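Long-range contacts in RNA polymerase II subunit A C-terminal domain phosphatase SSU72 (Homo sapiens, PDB 4H3K), which removes phosphate from serine and threonine in the C-terminal domain of RNA polymerase II, with roles in transcription termination and mRNA processing: residues Val28-Ser33 with Phe51-Phe56; Leu127-Glu132 with His155-Asp160; Cys176-Cys181 with Glu194-Phe199. The protein carries 1 engineered substitution. All blocks are in the same frame, centred on the assembly; numbering follows the deposited sequence.

Interaction 1: residues Val28-Ser33 with Phe51-Phe56. Engineered in segment 28-33: Ser32 (natural residue Cys). With PO4 (phosphate ion), chain F.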
ATOM      1  N   VAL B  28      10.877   8.443   1.065  1.00 27.16           N
ATOM      2  CA  VAL B  28      11.640   7.191   1.029  1.00 25.39           C
ATOM      3  C   VAL B  28      11.967   6.686   2.435  1.00 24.68           C
ATOM      4  O   VAL B  28      12.199   7.492   3.350  1.00 24.46           O
ATOM      5  CB  VAL B  28      12.961   7.430   0.273  1.00 26.66           C
ATOM      6  CG1 VAL B  28      13.837   6.139   0.196  1.00 25.37           C
ATOM      7  CG2 VAL B  28      12.665   7.979  -1.098  1.00 27.40           C
ATOM      8  N   ALA B  29      11.982   5.367   2.590  1.00 22.82           N
ATOM      9  CA  ALA B  29      12.559   4.691   3.750  1.00 22.66           C
ATOM     10  C   ALA B  29      13.679   3.817   3.245  1.00 22.81           C
ATOM     11  O   ALA B  29      13.535   3.164   2.204  1.00 23.35           O
ATOM     12  CB  ALA B  29      11.530   3.840   4.476  1.00 22.64           C
ATOM     13  N   VAL B  30      14.817   3.863   3.935  1.00 21.68           N
ATOM     14  CA  VAL B  30      15.897   2.934   3.666  1.00 21.39           C
ATOM     15  C   VAL B  30      16.087   2.043   4.889  1.00 21.88           C
ATOM     16  O   VAL B  30      16.121   2.535   6.024  1.00 21.36           O
ATOM     17  CB  VAL B  30      17.228   3.642   3.313  1.00 21.99           C
ATOM     18  CG1 VAL B  30      18.254   2.571   2.893  1.00 24.06           C
ATOM     19  CG2 VAL B  30      17.039   4.628   2.157  1.00 22.44           C
ATOM     20  N   VAL B  31      16.198   0.728   4.643  1.00 22.02           N
ATOM     21  CA  VAL B  31      16.161  -0.280   5.710  1.00 22.19           C
ATOM     22  C   VAL B  31      17.370  -1.228   5.615  1.00 22.37           C
ATOM     23  O   VAL B  31      17.657  -1.800   4.554  1.00 23.13           O
ATOM     24  CB  VAL B  31      14.850  -1.111   5.639  1.00 22.07           C
ATOM     25  CG1 VAL B  31      14.654  -1.924   6.918  1.00 23.00           C
ATOM     26  CG2 VAL B  31      13.641  -0.202   5.406  1.00 19.84           C
ATOM     27  N   SER B  32      18.097  -1.385   6.720  1.00 23.23           N
ATOM     28  CA  SER B  32      19.149  -2.388   6.747  1.00 23.88           C
ATOM     29  C   SER B  32      18.833  -3.350   7.890  1.00 24.68           C
ATOM     30  O   SER B  32      17.660  -3.498   8.288  1.00 24.36           O
ATOM     31  CB  SER B  32      20.534  -1.734   6.920  1.00 25.02           C
ATOM     32  OG  SER B  32      20.533  -1.003   8.130  1.00 25.70           O
ATOM     33  N   SER B  33      19.852  -4.007   8.425  1.00 25.13           N
ATOM     34  CA  SER B  33      19.590  -4.953   9.521  1.00 27.07           C
ATOM     35  C   SER B  33      19.637  -4.313  10.898  1.00 27.62           C
ATOM     36  O   SER B  33      18.695  -4.448  11.702  1.00 28.43           O
ATOM     37  CB  SER B  33      20.518  -6.154   9.424  1.00 27.83           C
ATOM     38  OG  SER B  33      20.068  -7.096  10.365  1.00 31.90           O
ATOM     39  N   PHE B  51      15.868  14.854  -0.104  1.00 31.55           N
ATOM     40  CA  PHE B  51      14.758  13.870  -0.045  1.00 30.80           C
ATOM     41  C   PHE B  51      14.170  13.791   1.339  1.00 30.76           C
ATOM     42  O   PHE B  51      14.846  14.057   2.323  1.00 31.07           O
ATOM     43  CB  PHE B  51      15.237  12.459  -0.425  1.00 29.88           C
ATOM     44  CG  PHE B  51      15.532  12.302  -1.884  1.00 29.32           C
ATOM     45  CD1 PHE B  51      14.523  11.959  -2.779  1.00 29.85           C
ATOM     46  CD2 PHE B  51      16.815  12.510  -2.366  1.00 29.02           C
ATOM     47  CE1 PHE B  51      14.799  11.809  -4.152  1.00 28.51           C
ATOM     48  CE2 PHE B  51      17.101  12.395  -3.727  1.00 29.93           C
ATOM     49  CZ  PHE B  51      16.103  12.033  -4.619  1.00 29.84           C
ATOM     50  N   SER B  52      12.901  13.417   1.407  1.00 30.42           N
ATOM     51  CA  SER B  52      12.268  13.111   2.655  1.00 31.20           C
ATOM     52  C   SER B  52      12.593  11.645   2.894  1.00 29.55           C
ATOM     53  O   SER B  52      12.203  10.787   2.125  1.00 28.99           O
ATOM     54  CB  SER B  52      10.758  13.339   2.498  1.00 32.90           C
ATOM     55  OG  SER B  52      10.045  12.765   3.575  1.00 35.35           O
ATOM     56  N   VAL B  53      13.373  11.374   3.925  1.00 29.15           N
ATOM     57  CA  VAL B  53      13.871  10.034   4.173  1.00 27.27           C
ATOM     58  C   VAL B  53      13.800   9.646   5.653  1.00 27.40           C
ATOM     59  O   VAL B  53      14.005  10.466   6.520  1.00 27.26           O
ATOM     60  CB  VAL B  53      15.295   9.850   3.571  1.00 27.25           C
ATOM     61  CG1 VAL B  53      16.271  10.936   4.047  1.00 27.65           C
ATOM     62  CG2 VAL B  53      15.852   8.421   3.823  1.00 24.51           C
ATOM     63  N   ARG B  54      13.475   8.381   5.906  1.00 25.93           N
ATOM     64  CA  ARG B  54      13.578   7.798   7.224  1.00 27.40           C
ATOM     65  C   ARG B  54      14.354   6.491   7.034  1.00 26.11           C
ATOM     66  O   ARG B  54      14.452   5.963   5.918  1.00 24.55           O
ATOM     67  CB  ARG B  54      12.193   7.500   7.816  1.00 27.79           C
ATOM     68  CG  ARG B  54      11.190   8.677   7.875  1.00 32.66           C
ATOM     69  CD  ARG B  54      11.020   9.283   9.256  1.00 39.05           C
ATOM     70  NE  ARG B  54      11.224   8.348  10.382  1.00 42.19           N
ATOM     71  CZ  ARG B  54      10.265   7.776  11.116  1.00 43.36           C
ATOM     72  NH1 ARG B  54       8.970   7.964  10.860  1.00 44.25           N
ATOM     73  NH2 ARG B  54      10.608   6.984  12.125  1.00 45.81           N
ATOM     74  N   SER B  55      14.910   5.978   8.119  1.00 25.41           N
ATOM     75  CA  SER B  55      15.699   4.779   8.038  1.00 24.03           C
ATOM     76  C   SER B  55      15.407   3.863   9.210  1.00 23.73           C
ATOM     77  O   SER B  55      15.008   4.320  10.286  1.00 24.01           O
ATOM     78  CB  SER B  55      17.183   5.145   7.989  1.00 24.30           C
ATOM     79  OG  SER B  55      17.595   5.695   9.217  1.00 25.78           O
ATOM     80  N   PHE B  56      15.590   2.557   8.988  1.00 23.05           N
ATOM     81  CA  PHE B  56      15.161   1.539   9.940  1.00 22.73           C
ATOM     82  C   PHE B  56      16.060   0.337   9.826  1.00 22.84           C
ATOM     83  O   PHE B  56      16.816   0.206   8.860  1.00 22.43           O
ATOM     84  CB  PHE B  56      13.709   1.078   9.649  1.00 22.53           C
ATOM     85  CG  PHE B  56      12.708   2.191   9.657  1.00 23.39           C
ATOM     86  CD1 PHE B  56      12.151   2.618  10.857  1.00 25.74           C
ATOM     87  CD2 PHE B  56      12.336   2.823   8.455  1.00 24.01           C
ATOM     88  CE1 PHE B  56      11.228   3.656  10.883  1.00 28.41           C
ATOM     89  CE2 PHE B  56      11.424   3.855   8.452  1.00 27.08           C
ATOM     90  CZ  PHE B  56      10.849   4.277   9.673  1.00 26.92           C
TER
HETATM   91  P   PO4 F 201      23.537  -2.205   8.917  1.00 30.93           P
HETATM   92  O1  PO4 F 201      22.762  -1.020   9.405  1.00 33.14           O
HETATM   93  O2  PO4 F 201      24.752  -2.476   9.818  1.00 34.16           O
HETATM   94  O3  PO4 F 201      24.066  -1.982   7.513  1.00 32.20           O
HETATM   95  O4  PO4 F 201      22.712  -3.458   8.867  1.00 30.75           O
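Ala29 and Phe56 meet small against large. Ala29 CB lies in the plane of the Phe56 ring, at its edge, with CE2 at 4.0 Å. Phe56 turns its CG anti to the carbonyl carbon (chi1 -57°), which swings the ring back along its own strand toward this low spot. Val31, on the same face of the sheet, lies near the ring plane at its edge with CG2, while its CG1 touches Phe56 CB at 4.2 Å. The outer end of the ring slips under the Arg54 guanidinium, with CZ 3.6 Å from that plane and offset toward its rim. Arg54 is anchored by salt bridges to Asp123 and Glu116. The strands are parallel neighbours of the central sheet, joined through helix 38-48 in a beta-alpha-beta unit. Five backbone bonds link them, the straightest from Val28 N to Ser52 O at 2.9 Å. On the other face methyl meets methyl: Val30 CG2 lies 4.3 Å from Val53 CG2. Val30 packs on Ala42 and Leu46 of helix 38-48. Beside it the smaller Ser55 brings its CB within 3.4 Å of Val30 O, and its hydroxyl bonds to His43. Strand 27-32 ends at a phosphate. Engineered Ser32, a cysteine in nature, gives it a bond from OG to O1 of 2.6 Å. With Arg38, which also binds phosphate, position 32 fits the CX5R P-loop of cysteine-based phosphatases.

Interaction 2: residues Leu127-Glu132 with His155-Asp160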
ATOM      1  N   LEU B 127       8.281   4.672  -1.369  1.00 22.92           N
ATOM      2  CA  LEU B 127       9.326   3.743  -1.807  1.00 21.48           C
ATOM      3  C   LEU B 127      10.141   3.301  -0.624  1.00 20.34           C
ATOM      4  O   LEU B 127      10.582   4.136   0.169  1.00 20.27           O
ATOM      5  CB  LEU B 127      10.234   4.404  -2.848  1.00 21.65           C
ATOM      6  CG  LEU B 127      11.483   3.616  -3.268  1.00 22.00           C
ATOM      7  CD1 LEU B 127      11.053   2.300  -3.970  1.00 19.88           C
ATOM      8  CD2 LEU B 127      12.387   4.461  -4.170  1.00 21.55           C
ATOM      9  N   ILE B 128      10.290   1.983  -0.476  1.00 18.75           N
ATOM     10  CA  ILE B 128      11.106   1.428   0.600  1.00 19.55           C
ATOM     11  C   ILE B 128      12.252   0.693  -0.064  1.00 20.41           C
ATOM     12  O   ILE B 128      12.021  -0.205  -0.858  1.00 20.81           O
ATOM     13  CB  ILE B 128      10.306   0.473   1.536  1.00 19.04           C
ATOM     14  CG1 ILE B 128       9.094   1.211   2.183  1.00 18.50           C
ATOM     15  CG2 ILE B 128      11.260  -0.171   2.566  1.00 17.16           C
ATOM     16  CD1 ILE B 128       8.044   0.258   2.940  1.00 18.21           C
ATOM     17  N   LEU B 129      13.480   1.068   0.273  1.00 21.20           N
ATOM     18  CA  LEU B 129      14.659   0.418  -0.265  1.00 21.76           C
ATOM     19  C   LEU B 129      15.314  -0.400   0.823  1.00 21.98           C
ATOM     20  O   LEU B 129      15.587   0.127   1.911  1.00 23.15           O
ATOM     21  CB  LEU B 129      15.635   1.463  -0.755  1.00 23.11           C
ATOM     22  CG  LEU B 129      15.051   2.215  -1.963  1.00 26.62           C
ATOM     23  CD1 LEU B 129      15.530   3.602  -1.985  1.00 31.96           C
ATOM     24  CD2 LEU B 129      15.492   1.511  -3.216  1.00 30.15           C
ATOM     25  N   THR B 130      15.598  -1.667   0.529  1.00 20.97           N
ATOM     26  CA  THR B 130      16.250  -2.537   1.497  1.00 21.26           C
ATOM     27  C   THR B 130      17.648  -2.849   1.004  1.00 22.34           C
ATOM     28  O   THR B 130      17.907  -2.809  -0.203  1.00 21.98           O
ATOM     29  CB  THR B 130      15.428  -3.833   1.761  1.00 21.96           C
ATOM     30  OG1 THR B 130      15.329  -4.601   0.554  1.00 20.57           O
ATOM     31  CG2 THR B 130      13.996  -3.465   2.213  1.00 22.28           C
ATOM     32  N   CYS B 131      18.556  -3.166   1.938  1.00 22.78           N
ATOM     33  CA  CYS B 131      19.975  -3.269   1.634  1.00 23.67           C
ATOM     34  C   CYS B 131      20.497  -4.711   1.562  1.00 23.32           C
ATOM     35  O   CYS B 131      21.677  -4.902   1.386  1.00 24.44           O
ATOM     36  CB  CYS B 131      20.800  -2.434   2.635  1.00 23.78           C
ATOM     37  SG  CYS B 131      20.304  -0.673   2.641  1.00 29.45           S
ATOM     38  N   GLU B 132      19.610  -5.705   1.709  1.00 23.39           N
ATOM     39  CA  GLU B 132      19.901  -7.103   1.440  1.00 23.64           C
ATOM     40  C   GLU B 132      18.644  -7.933   1.477  1.00 23.73           C
ATOM     41  O   GLU B 132      17.647  -7.555   2.104  1.00 20.97           O
ATOM     42  CB  GLU B 132      20.970  -7.715   2.386  1.00 25.36           C
ATOM     43  CG  GLU B 132      20.529  -7.916   3.802  1.00 26.55           C
ATOM     44  CD  GLU B 132      21.615  -8.642   4.614  1.00 31.81           C
ATOM     45  OE1 GLU B 132      22.551  -7.973   5.057  1.00 31.65           O
ATOM     46  OE2 GLU B 132      21.540  -9.872   4.748  1.00 32.45           O
ATOM     47  N   HIS B 155       5.972   0.659  -2.946  1.00 18.84           N
ATOM     48  CA  HIS B 155       6.971  -0.089  -3.704  1.00 19.55           C
ATOM     49  C   HIS B 155       8.164  -0.406  -2.830  1.00 19.56           C
ATOM     50  O   HIS B 155       8.674   0.479  -2.121  1.00 20.64           O
ATOM     51  CB  HIS B 155       7.360   0.720  -4.959  1.00 19.65           C
ATOM     52  CG  HIS B 155       6.330   0.614  -6.032  1.00 19.04           C
ATOM     53  ND1 HIS B 155       5.108   1.247  -5.950  1.00 21.11           N
ATOM     54  CD2 HIS B 155       6.264  -0.186  -7.128  1.00 15.92           C
ATOM     55  CE1 HIS B 155       4.369   0.909  -6.994  1.00 18.04           C
ATOM     56  NE2 HIS B 155       5.063   0.058  -7.734  1.00 22.43           N
ATOM     57  N   VAL B 156       8.571  -1.677  -2.842  1.00 18.68           N
ATOM     58  CA  VAL B 156       9.686  -2.132  -2.046  1.00 18.53           C
ATOM     59  C   VAL B 156      10.742  -2.695  -3.024  1.00 18.84           C
ATOM     60  O   VAL B 156      10.447  -3.582  -3.840  1.00 18.19           O
ATOM     61  CB  VAL B 156       9.258  -3.241  -1.041  1.00 18.10           C
ATOM     62  CG1 VAL B 156      10.461  -3.665  -0.195  1.00 19.20           C
ATOM     63  CG2 VAL B 156       8.068  -2.782  -0.139  1.00 17.59           C
ATOM     64  N   VAL B 157      11.952  -2.152  -2.950  1.00 19.63           N
ATOM     65  CA  VAL B 157      13.025  -2.533  -3.864  1.00 19.76           C
ATOM     66  C   VAL B 157      14.223  -2.941  -3.029  1.00 21.21           C
ATOM     67  O   VAL B 157      14.599  -2.242  -2.071  1.00 22.57           O
ATOM     68  CB  VAL B 157      13.400  -1.393  -4.827  1.00 19.34           C
ATOM     69  CG1 VAL B 157      14.628  -1.750  -5.679  1.00 17.49           C
ATOM     70  CG2 VAL B 157      12.160  -1.010  -5.729  1.00 18.30           C
ATOM     71  N   ASN B 158      14.834  -4.060  -3.409  1.00 21.94           N
ATOM     72  CA  ASN B 158      16.076  -4.499  -2.772  1.00 22.63           C
ATOM     73  C   ASN B 158      17.296  -4.257  -3.623  1.00 23.07           C
ATOM     74  O   ASN B 158      17.236  -4.473  -4.838  1.00 23.06           O
ATOM     75  CB  ASN B 158      16.021  -5.998  -2.458  1.00 21.47           C
ATOM     76  CG  ASN B 158      17.196  -6.455  -1.635  1.00 24.56           C
ATOM     77  OD1 ASN B 158      17.369  -6.035  -0.478  1.00 23.42           O
ATOM     78  ND2 ASN B 158      18.038  -7.298  -2.232  1.00 22.62           N
ATOM     79  N   VAL B 159      18.400  -3.850  -2.982  1.00 23.99           N
ATOM     80  CA  VAL B 159      19.748  -3.981  -3.578  1.00 27.24           C
ATOM     81  C   VAL B 159      20.642  -4.649  -2.550  1.00 27.04           C
ATOM     82  O   VAL B 159      20.742  -4.147  -1.451  1.00 26.37           O
ATOM     83  CB  VAL B 159      20.527  -2.656  -3.767  1.00 28.00           C
ATOM     84  CG1 VAL B 159      21.626  -2.827  -4.876  1.00 32.69           C
ATOM     85  CG2 VAL B 159      19.676  -1.468  -3.923  1.00 31.50           C
ATOM     86  N   ASP B 160      21.311  -5.746  -2.905  1.00 28.55           N
ATOM     87  CA  ASP B 160      22.266  -6.357  -1.998  1.00 28.74           C
ATOM     88  C   ASP B 160      23.497  -5.472  -1.800  1.00 27.95           C
ATOM     89  O   ASP B 160      24.286  -5.262  -2.713  1.00 28.19           O
ATOM     90  CB  ASP B 160      22.673  -7.763  -2.433  1.00 30.22           C
ATOM     91  CG  ASP B 160      21.662  -8.836  -2.008  1.00 33.62           C
ATOM     92  OD1 ASP B 160      20.646  -8.539  -1.352  1.00 29.45           O
ATOM     93  OD2 ASP B 160      21.895 -10.004  -2.355  1.00 40.32           O
TER
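The carbonyl oxygen of Val157 is gripped twice from the neighbouring strand. Thr130 N donates a hydrogen bond to Val157 O at 2.8 Å, in the carbonyl plane. Leu129 CA adds a CA-H...O contact. Ile128 uses both its backbone groups: its N bonds to His155 O, and its O accepts from Val157 N. Val159 N to Thr130 O, at 3.0 Å, completes the parallel pairing. On one face, Leu129 and Val157 lie side by side, with Leu129 CD2 3.9 Å from Val157 CB. Leu127 CD1 bends across to Val157 CG2, also at 3.9 Å. Val157 thus packs against the ends of both leucines. On the opposite face, Thr130 and Asn158 cross at about a right angle, and Asn158 CB lies 3.4 Å from Thr130 OG1. The Asn158 amide reaches on to the backbone of Glu132, the N-cap of helix 133-145. With an alanine replacing Asn158, the buried Thr130 hydroxyl and the turn at Glu132 would probably lose the polar group packed against them. Glu132 forms a salt bridge with Arg38, a phosphate ligand at the start of helix 38-48. The two strands and helix 133-145 make a beta-alpha-beta unit. The pair lies between strand 27-32, next to 127-130, and antiparallel strand 207-213, next to 153-159. Helix 133-145 packs on the Thr130 and Asn158 face, while helices 165-184 and 188-203 pack on the leucine and valine face.

Interaction 3: residues Cys176-Cys181 with Glu194-Phe199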
ATOM      1  N   CYS B 176      20.832   6.792  -4.063  1.00 26.79           N
ATOM      2  CA  CYS B 176      20.584   8.202  -4.378  1.00 27.45           C
ATOM      3  C   CYS B 176      20.338   8.377  -5.883  1.00 26.90           C
ATOM      4  O   CYS B 176      19.398   9.078  -6.289  1.00 26.08           O
ATOM      5  CB  CYS B 176      21.748   9.102  -3.909  1.00 28.77           C
ATOM      6  SG  CYS B 176      21.400  10.879  -4.181  1.00 34.70           S
ATOM      7  N   GLU B 177      21.159   7.721  -6.707  1.00 26.59           N
ATOM      8  CA  GLU B 177      20.966   7.768  -8.169  1.00 29.04           C
ATOM      9  C   GLU B 177      19.601   7.227  -8.583  1.00 27.29           C
ATOM     10  O   GLU B 177      18.869   7.868  -9.363  1.00 26.95           O
ATOM     11  CB  GLU B 177      22.110   7.051  -8.903  1.00 30.58           C
ATOM     12  CG  GLU B 177      22.439   7.697 -10.209  1.00 37.53           C
ATOM     13  CD  GLU B 177      23.523   6.988 -10.979  1.00 45.56           C
ATOM     14  OE1 GLU B 177      24.349   6.287 -10.330  1.00 45.03           O
ATOM     15  OE2 GLU B 177      23.548   7.182 -12.228  1.00 49.53           O
ATOM     16  N   LEU B 178      19.223   6.087  -8.012  1.00 26.20           N
ATOM     17  CA  LEU B 178      17.910   5.524  -8.275  1.00 26.05           C
ATOM     18  C   LEU B 178      16.779   6.464  -7.853  1.00 25.39           C
ATOM     19  O   LEU B 178      15.856   6.702  -8.618  1.00 26.04           O
ATOM     20  CB  LEU B 178      17.772   4.150  -7.619  1.00 26.01           C
ATOM     21  CG  LEU B 178      16.391   3.502  -7.784  1.00 28.17           C
ATOM     22  CD1 LEU B 178      16.095   3.202  -9.269  1.00 30.70           C
ATOM     23  CD2 LEU B 178      16.257   2.243  -6.932  1.00 29.24           C
ATOM     24  N   CYS B 179      16.872   7.040  -6.665  1.00 25.06           N
ATOM     25  CA  CYS B 179      15.819   7.921  -6.170  1.00 26.12           C
ATOM     26  C   CYS B 179      15.717   9.171  -7.030  1.00 27.16           C
ATOM     27  O   CYS B 179      14.638   9.649  -7.319  1.00 27.91           O
ATOM     28  CB  CYS B 179      16.050   8.278  -4.701  1.00 25.67           C
ATOM     29  SG  CYS B 179      15.681   6.834  -3.659  1.00 28.36           S
ATOM     30  N   GLN B 180      16.855   9.670  -7.463  1.00 28.41           N
ATOM     31  CA  GLN B 180      16.908  10.766  -8.424  1.00 31.68           C
ATOM     32  C   GLN B 180      16.174  10.482  -9.727  1.00 31.98           C
ATOM     33  O   GLN B 180      15.350  11.297 -10.186  1.00 32.55           O
ATOM     34  CB  GLN B 180      18.371  11.079  -8.709  1.00 32.50           C
ATOM     35  CG  GLN B 180      18.535  12.461  -9.108  1.00 42.02           C
ATOM     36  CD  GLN B 180      18.120  13.368  -7.984  1.00 48.64           C
ATOM     37  OE1 GLN B 180      18.475  13.118  -6.828  1.00 50.34           O
ATOM     38  NE2 GLN B 180      17.361  14.420  -8.307  1.00 48.90           N
ATOM     39  N   CYS B 181      16.466   9.330 -10.327  1.00 32.70           N
ATOM     40  CA  CYS B 181      15.762   8.919 -11.531  1.00 35.04           C
ATOM     41  C   CYS B 181      14.283   8.875 -11.306  1.00 34.98           C
ATOM     42  O   CYS B 181      13.534   9.473 -12.070  1.00 36.10           O
ATOM     43  CB  CYS B 181      16.173   7.534 -11.971  1.00 35.05           C
ATOM     44  SG  CYS B 181      17.646   7.562 -12.725  1.00 41.77           S
ATOM     45  N   GLU B 194      10.994  -0.501 -15.685  1.00 24.10           N
ATOM     46  CA  GLU B 194      11.938  -0.168 -16.783  1.00 25.70           C
ATOM     47  C   GLU B 194      13.235   0.507 -16.230  1.00 25.60           C
ATOM     48  O   GLU B 194      14.383   0.140 -16.582  1.00 25.71           O
ATOM     49  CB  GLU B 194      11.231   0.720 -17.811  1.00 25.57           C
ATOM     50  CG  GLU B 194      12.082   0.881 -19.074  1.00 34.19           C
ATOM     51  CD  GLU B 194      11.626   2.030 -19.972  1.00 41.86           C
ATOM     52  OE1 GLU B 194      12.447   2.417 -20.836  1.00 44.37           O
ATOM     53  OE2 GLU B 194      10.472   2.535 -19.808  1.00 43.54           O
ATOM     54  N   LEU B 195      13.058   1.485 -15.343  1.00 25.37           N
ATOM     55  CA  LEU B 195      14.190   2.085 -14.640  1.00 25.78           C
ATOM     56  C   LEU B 195      15.065   1.083 -13.873  1.00 25.04           C
ATOM     57  O   LEU B 195      16.292   1.122 -13.969  1.00 24.40           O
ATOM     58  CB  LEU B 195      13.710   3.165 -13.673  1.00 27.01           C
ATOM     59  CG  LEU B 195      13.212   4.474 -14.319  1.00 31.54           C
ATOM     60  CD1 LEU B 195      12.716   5.396 -13.186  1.00 35.41           C
ATOM     61  CD2 LEU B 195      14.285   5.201 -15.208  1.00 36.60           C
ATOM     62  N   LEU B 196      14.444   0.194 -13.099  1.00 23.28           N
ATOM     63  CA  LEU B 196      15.208  -0.798 -12.371  1.00 23.28           C
ATOM     64  C   LEU B 196      15.970  -1.714 -13.321  1.00 24.34           C
ATOM     65  O   LEU B 196      17.114  -2.064 -13.044  1.00 25.48           O
ATOM     66  CB  LEU B 196      14.296  -1.631 -11.444  1.00 22.83           C
ATOM     67  CG  LEU B 196      13.608  -0.876 -10.325  1.00 22.40           C
ATOM     68  CD1 LEU B 196      12.663  -1.800  -9.482  1.00 20.37           C
ATOM     69  CD2 LEU B 196      14.662  -0.221  -9.410  1.00 24.97           C
ATOM     70  N   GLN B 197      15.343  -2.101 -14.431  1.00 25.28           N
ATOM     71  CA  GLN B 197      16.012  -2.942 -15.447  1.00 27.02           C
ATOM     72  C   GLN B 197      17.245  -2.238 -16.058  1.00 27.59           C
ATOM     73  O   GLN B 197      18.284  -2.840 -16.162  1.00 27.77           O
ATOM     74  CB  GLN B 197      15.044  -3.424 -16.538  1.00 27.21           C
ATOM     75  CG  GLN B 197      14.037  -4.503 -16.058  1.00 29.05           C
ATOM     76  CD  GLN B 197      14.713  -5.821 -15.638  1.00 33.07           C
ATOM     77  OE1 GLN B 197      14.598  -6.260 -14.487  1.00 36.42           O
ATOM     78  NE2 GLN B 197      15.404  -6.450 -16.563  1.00 33.69           N
ATOM     79  N   GLU B 198      17.119  -0.964 -16.440  1.00 29.21           N
ATOM     80  CA  GLU B 198      18.295  -0.139 -16.814  1.00 31.28           C
ATOM     81  C   GLU B 198      19.387  -0.130 -15.729  1.00 30.51           C
ATOM     82  O   GLU B 198      20.568  -0.305 -16.032  1.00 31.15           O
ATOM     83  CB  GLU B 198      17.892   1.302 -17.119  1.00 31.03           C
ATOM     84  CG  GLU B 198      17.176   1.531 -18.401  1.00 39.85           C
ATOM     85  CD  GLU B 198      17.062   3.027 -18.716  1.00 49.36           C
ATOM     86  OE1 GLU B 198      18.124   3.715 -18.720  1.00 53.28           O
ATOM     87  OE2 GLU B 198      15.915   3.508 -18.953  1.00 53.01           O
ATOM     88  N   PHE B 199      18.996   0.091 -14.475  1.00 30.13           N
ATOM     89  CA  PHE B 199      19.934   0.036 -13.336  1.00 31.37           C
ATOM     90  C   PHE B 199      20.589  -1.318 -13.152  1.00 32.43           C
ATOM     91  O   PHE B 199      21.757  -1.390 -12.770  1.00 33.81           O
ATOM     92  CB  PHE B 199      19.264   0.438 -12.011  1.00 31.26           C
ATOM     93  CG  PHE B 199      19.432   1.877 -11.669  1.00 34.06           C
ATOM     94  CD1 PHE B 199      18.625   2.854 -12.273  1.00 35.08           C
ATOM     95  CD2 PHE B 199      20.406   2.276 -10.761  1.00 36.71           C
ATOM     96  CE1 PHE B 199      18.785   4.210 -11.959  1.00 36.96           C
ATOM     97  CE2 PHE B 199      20.587   3.653 -10.446  1.00 37.72           C
ATOM     98  CZ  PHE B 199      19.775   4.616 -11.045  1.00 34.70           C
TER
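The Phe199 ring pushes into helix 165-184 beside Leu178 and Cys181. The closest approach of the contact is at its far end: Phe199 CZ comes within 3.4 Å of the backbone N of Leu178. Leu178 CD1 lies over one face of the Phe199 ring, offset toward the rim, 4.1 Å from the ring centroid in a CH-pi contact. The leucine can do this because its CG is anti to the backbone N (chi1 177°), which sends the branch across the gap between the helices. The same Leu178 CD1 touches Leu196 CD2 at 3.7 Å. Leu178 is therefore held by a ring and by a second leucine. Both leucines are buried, and this is the dense side of the contact. Cys181 meets the ring differently. Cys181 SG sits at the ring edge, 3.6 Å from Phe199 CE1, a sulfur-aromatic contact. Past the sulfur the packing thins: Cys181 CB reaches Leu195 CD1 only at 4.2 Å, and both residues are partly exposed. On this outer side Glu177 CB lies at the ring edge, 4.0 Å from Phe199 CZ, and Glu177 is exposed to solvent. The axes of segments 176-181 and 194-199 come no closer than 10.9 Å, so side chains bridge the gap and the backbones remain well separated. The two segments run roughly antiparallel, at 147°, as the two arms of a helical hairpin. Part of it is predicted to be coiled coil. The hairpin lies against the central sheet: Leu178 rests on Leu129 of strand 127-130, Leu196 on His209 and Phe199 on Phe207 of strand 207-213.

Overall arrangement
The three contacts follow one another along the chain without interleaving. Interactions 1 and 2 belong to one mixed sheet, with centres about 10 Å apart. Strands 27-32 and 127-130 are neighbours there, probably hydrogen-bonded from Ala29 and Val31 to Leu129, so the two beta-alpha-beta units form one continuous parallel layer. Interaction 3 packs on the face of that layer that carries Val28, Leu127 and Leu129, its centre about 12 Å from that of interaction 2 and 17 Å from that of interaction 1. Cys179 touches both strand pairs. The parallel sheet brings the phosphate site, with position 32 (the natural cysteine) and Arg38, to the C-terminal end of strand 27-32, while interaction 3 is helix-on-sheet packing.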